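Local coordinates for protein CalS10 (Micromonospora echinospora, PDB 6UK5) that binds S-adenosylmethionine and probably methylates the amino pentose sugar made during calicheamicin biosynthesis, at residues E24-Y30 / R177-R181. Sequence-based numbering, arbitrary orientation.
With SAM (S-adenosylmethionine), chain D.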
ATOM      1  N   GLU A  24      10.015   4.021 -12.398  1.00 67.59           N
ATOM      2  CA  GLU A  24      10.737   4.006 -11.130  1.00 67.22           C
ATOM      3  C   GLU A  24      10.283   2.857 -10.236  1.00 64.54           C
ATOM      4  O   GLU A  24      11.093   2.272  -9.508  1.00 71.54           O
ATOM      5  CB  GLU A  24      10.541   5.349 -10.425  1.00 70.39           C
ATOM      6  CG  GLU A  24      11.297   5.504  -9.118  1.00 71.68           C
ATOM      7  CD  GLU A  24      10.782   6.661  -8.297  1.00 72.73           C
ATOM      8  OE1 GLU A  24      10.126   7.555  -8.877  1.00 70.76           O
ATOM      9  OE2 GLU A  24      11.031   6.663  -7.073  1.00 77.19           O
ATOM     10  N   VAL A  25       8.995   2.520 -10.280  1.00 63.03           N
ATOM     11  CA  VAL A  25       8.390   1.531  -9.396  1.00 63.79           C
ATOM     12  C   VAL A  25       8.056   0.236 -10.113  1.00 60.76           C
ATOM     13  O   VAL A  25       7.612  -0.723  -9.464  1.00 60.78           O
ATOM     14  CB  VAL A  25       7.124   2.093  -8.722  1.00 65.69           C
ATOM     15  CG1 VAL A  25       7.474   3.240  -7.789  1.00 73.17           C
ATOM     16  CG2 VAL A  25       6.116   2.545  -9.775  1.00 63.23           C
ATOM     17  N   TYR A  26       8.258   0.171 -11.429  1.00 60.97           N
ATOM     18  CA  TYR A  26       7.732  -0.945 -12.209  1.00 62.36           C
ATOM     19  C   TYR A  26       8.344  -2.282 -11.801  1.00 62.87           C
ATOM     20  O   TYR A  26       7.639  -3.296 -11.742  1.00 62.34           O
ATOM     21  CB  TYR A  26       7.976  -0.653 -13.692  1.00 62.08           C
ATOM     22  CG  TYR A  26       8.092  -1.865 -14.574  1.00 58.53           C
ATOM     23  CD1 TYR A  26       9.332  -2.328 -14.990  1.00 62.53           C
ATOM     24  CD2 TYR A  26       6.963  -2.537 -15.008  1.00 59.94           C
ATOM     25  CE1 TYR A  26       9.444  -3.433 -15.805  1.00 67.69           C
ATOM     26  CE2 TYR A  26       7.063  -3.644 -15.820  1.00 67.63           C
ATOM     27  CZ  TYR A  26       8.305  -4.088 -16.220  1.00 68.15           C
ATOM     28  OH  TYR A  26       8.407  -5.192 -17.034  1.00 71.21           O
ATOM     29  N   GLU A  27       9.639  -2.308 -11.495  1.00 63.23           N
ATOM     30  CA  GLU A  27      10.275  -3.575 -11.142  1.00 65.25           C
ATOM     31  C   GLU A  27       9.957  -3.987  -9.707  1.00 66.28           C
ATOM     32  O   GLU A  27       9.729  -5.171  -9.431  1.00 64.91           O
ATOM     33  CB  GLU A  27      11.786  -3.487 -11.350  1.00 67.45           C
ATOM     34  CG  GLU A  27      12.181  -2.826 -12.655  1.00 65.69           C
ATOM     35  CD  GLU A  27      13.675  -2.863 -12.890  1.00 71.84           C
ATOM     36  OE1 GLU A  27      14.247  -3.976 -12.906  1.00 71.76           O
ATOM     37  OE2 GLU A  27      14.276  -1.777 -13.047  1.00 76.96           O
ATOM     38  N   ALA A  28       9.953  -3.022  -8.785  1.00 62.76           N
ATOM     39  CA  ALA A  28       9.652  -3.314  -7.389  1.00 62.75           C
ATOM     40  C   ALA A  28       8.393  -4.158  -7.234  1.00 64.86           C
ATOM     41  O   ALA A  28       8.355  -5.083  -6.415  1.00 64.76           O
ATOM     42  CB  ALA A  28       9.500  -2.003  -6.615  1.00 65.58           C
ATOM     43  N   ALA A  29       7.352  -3.857  -8.008  1.00 65.20           N
ATOM     44  CA  ALA A  29       6.083  -4.552  -7.828  1.00 62.28           C
ATOM     45  C   ALA A  29       6.186  -6.020  -8.225  1.00 61.33           C
ATOM     46  O   ALA A  29       5.834  -6.913  -7.445  1.00 67.30           O
ATOM     47  CB  ALA A  29       4.989  -3.856  -8.639  1.00 64.59           C
ATOM     48  N   TYR A  30       6.668  -6.289  -9.437  1.00 60.05           N
ATOM     49  CA  TYR A  30       6.671  -7.660  -9.935  1.00 62.27           C
ATOM     50  C   TYR A  30       7.696  -8.524  -9.214  1.00 69.47           C
ATOM     51  O   TYR A  30       7.494  -9.738  -9.083  1.00 67.38           O
ATOM     52  CB  TYR A  30       6.915  -7.637 -11.440  1.00 60.67           C
ATOM     53  CG  TYR A  30       5.764  -6.992 -12.180  1.00 62.58           C
ATOM     54  CD1 TYR A  30       4.555  -7.653 -12.348  1.00 63.06           C
ATOM     55  CD2 TYR A  30       5.879  -5.700 -12.678  1.00 63.21           C
ATOM     56  CE1 TYR A  30       3.499  -7.053 -13.013  1.00 63.11           C
ATOM     57  CE2 TYR A  30       4.831  -5.092 -13.342  1.00 62.80           C
ATOM     58  CZ  TYR A  30       3.642  -5.771 -13.506  1.00 64.86           C
ATOM     59  OH  TYR A  30       2.596  -5.164 -14.166  1.00 59.02           O
ATOM     60  N   ARG A 177      11.260   5.099   1.083  1.00 93.87           N
ATOM     61  CA  ARG A 177      10.007   5.254   0.353  1.00 92.87           C
ATOM     62  C   ARG A 177       9.138   4.027   0.598  1.00 88.58           C
ATOM     63  O   ARG A 177       9.646   2.922   0.805  1.00 92.64           O
ATOM     64  CB  ARG A 177      10.223   5.480  -1.144  1.00 84.07           C
ATOM     65  CG  ARG A 177      10.836   4.323  -1.884  1.00 83.81           C
ATOM     66  CD  ARG A 177      10.654   4.517  -3.370  1.00 74.34           C
ATOM     67  NE  ARG A 177      10.941   3.305  -4.120  1.00 81.66           N
ATOM     68  CZ  ARG A 177      10.786   3.194  -5.434  1.00 78.70           C
ATOM     69  NH1 ARG A 177      10.349   4.226  -6.141  1.00 85.69           N
ATOM     70  NH2 ARG A 177      11.070   2.052  -6.038  1.00 74.11           N
ATOM     71  N   THR A 178       7.825   4.234   0.560  1.00 79.73           N
ATOM     72  CA  THR A 178       6.845   3.156   0.529  1.00 78.61           C
ATOM     73  C   THR A 178       5.994   3.293  -0.724  1.00 73.06           C
ATOM     74  O   THR A 178       5.604   4.403  -1.102  1.00 70.06           O
ATOM     75  CB  THR A 178       5.951   3.183   1.762  1.00 88.54           C
ATOM     76  OG1 THR A 178       4.698   3.791   1.431  1.00 83.52           O
ATOM     77  CG2 THR A 178       6.614   3.990   2.831  1.00 84.00           C
ATOM     78  N   VAL A 179       5.710   2.163  -1.363  1.00 73.38           N
ATOM     79  CA  VAL A 179       5.004   2.136  -2.635  1.00 71.79           C
ATOM     80  C   VAL A 179       3.783   1.241  -2.479  1.00 70.78           C
ATOM     81  O   VAL A 179       3.914   0.047  -2.181  1.00 71.38           O
ATOM     82  CB  VAL A 179       5.919   1.638  -3.764  1.00 66.87           C
ATOM     83  CG1 VAL A 179       5.185   1.637  -5.092  1.00 69.06           C
ATOM     84  CG2 VAL A 179       7.182   2.491  -3.818  1.00 70.67           C
ATOM     85  N   ALA A 180       2.603   1.821  -2.674  1.00 67.32           N
ATOM     86  CA  ALA A 180       1.343   1.097  -2.678  1.00 63.27           C
ATOM     87  C   ALA A 180       0.767   1.079  -4.088  1.00 60.39           C
ATOM     88  O   ALA A 180       0.929   2.034  -4.854  1.00 58.30           O
ATOM     89  CB  ALA A 180       0.332   1.728  -1.718  1.00 64.87           C
ATOM     90  N   ARG A 181       0.098  -0.018  -4.428  1.00 57.98           N
ATOM     91  CA  ARG A 181      -0.522  -0.144  -5.737  1.00 53.78           C
ATOM     92  C   ARG A 181      -1.826  -0.911  -5.609  1.00 52.02           C
ATOM     93  O   ARG A 181      -1.871  -1.959  -4.958  1.00 52.35           O
ATOM     94  CB  ARG A 181       0.382  -0.864  -6.740  1.00 55.02           C
ATOM     95  CG  ARG A 181      -0.086  -0.675  -8.177  1.00 54.83           C
ATOM     96  CD  ARG A 181       0.462  -1.742  -9.095  1.00 55.71           C
ATOM     97  NE  ARG A 181      -0.137  -3.040  -8.808  1.00 63.14           N
ATOM     98  CZ  ARG A 181       0.216  -4.177  -9.395  1.00 72.46           C
ATOM     99  NH1 ARG A 181       1.190  -4.185 -10.297  1.00 68.86           N
ATOM    100  NH2 ARG A 181      -0.396  -5.308  -9.069  1.00 71.48           N
TER
HETATM  101  N   SAM D 302      11.084  -6.928 -21.434  1.00 62.92           N
HETATM  102  CA  SAM D 302      10.382  -6.027 -20.577  1.00 65.34           C
HETATM  103  C   SAM D 302      10.402  -6.492 -19.089  1.00 62.85           C
HETATM  104  O   SAM D 302      10.149  -7.698 -18.842  1.00 57.37           O
HETATM  105  OXT SAM D 302      10.665  -5.612 -18.245  1.00 61.42           O
HETATM  106  CB  SAM D 302       8.933  -5.872 -21.059  1.00 62.48           C
HETATM  107  CG  SAM D 302       8.387  -4.576 -20.483  1.00 62.69           C
HETATM  108  SD  SAM D 302       6.591  -4.729 -20.588  1.00 57.16           S
HETATM  109  CE  SAM D 302       6.087  -3.534 -19.361  1.00 68.84           C
HETATM  110  C5' SAM D 302       6.070  -3.881 -22.129  1.00 60.53           C
HETATM  111  C4' SAM D 302       7.036  -2.883 -22.780  1.00 59.88           C
HETATM  112  O4' SAM D 302       6.746  -2.815 -24.188  1.00 64.17           O
HETATM  113  C3' SAM D 302       6.935  -1.454 -22.242  1.00 61.60           C
HETATM  114  O3' SAM D 302       8.107  -1.105 -21.510  1.00 59.25           O
HETATM  115  C2' SAM D 302       6.797  -0.570 -23.497  1.00 62.27           C
HETATM  116  O2' SAM D 302       7.713   0.519 -23.483  1.00 59.70           O
HETATM  117  C1' SAM D 302       7.102  -1.532 -24.645  1.00 66.02           C
HETATM  118  N9  SAM D 302       6.361  -1.267 -25.872  1.00 66.80           N
HETATM  119  C8  SAM D 302       4.999  -1.243 -26.039  1.00 66.70           C
HETATM  120  N7  SAM D 302       4.616  -1.057 -27.278  1.00 64.22           N
HETATM  121  C5  SAM D 302       5.805  -0.957 -27.980  1.00 63.36           C
HETATM  122  C6  SAM D 302       6.091  -0.777 -29.347  1.00 61.55           C
HETATM  123  N6  SAM D 302       5.156  -0.608 -30.286  1.00 62.09           N
HETATM  124  N1  SAM D 302       7.389  -0.763 -29.721  1.00 59.60           N
HETATM  125  C2  SAM D 302       8.330  -0.909 -28.784  1.00 60.55           C
HETATM  126  N3  SAM D 302       8.183  -1.072 -27.468  1.00 61.54           N
HETATM  127  C4  SAM D 302       6.890  -1.088 -27.128  1.00 63.87           C
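Helix 24-30 lies across strand 177-181, with Val25 facing Val179; the axes come within 10.0 Å and cross at -74°. The helix packs on a mixed, largely antiparallel sheet beside the Rossmann-like methyltransferase core, and its far side reaches the cofactor. The main polar link is a salt bridge, with Glu24 OE2 2.7 Å from Arg177 NH1. The two side chains run past each other in opposite directions, and the carboxylate and guanidinium planes are only 13° apart. Arg177 NH2 also points at the backbone O of Glu24, a weak hydrogen bond of 3.5 Å made at the guanidinium edge. Arg177 NE pairs with Glu174, so this arginine ties the helix to strand 165-174 as well. The Val25 branch that touches the strand is CG1, set anti to the carbonyl carbon (chi1 -65°). It meets Val179 CG1 at 3.9 Å, and Trp198 borders both valines. Further along, Ala29 CB lies 4.2 Å from Arg181 NH1, and Tyr30 OH is equally distant from that nitrogen, too far for a bond. Arg181 bends at chi3 and is held mainly by Asp170, with Glu196 as a second acidic partner. Tyr26 leaves the helix on the cofactor side. SAM OXT lies at the edge of the Tyr26 ring, in its plane, and takes a 2.6 Å hydrogen bond from Tyr26 OH. A phenylalanine in its place would probably leave the SAM carboxylate without this hydroxyl donor. Tyr26 CE2 comes within 3.7 Å of the SAM methyl carbon CE.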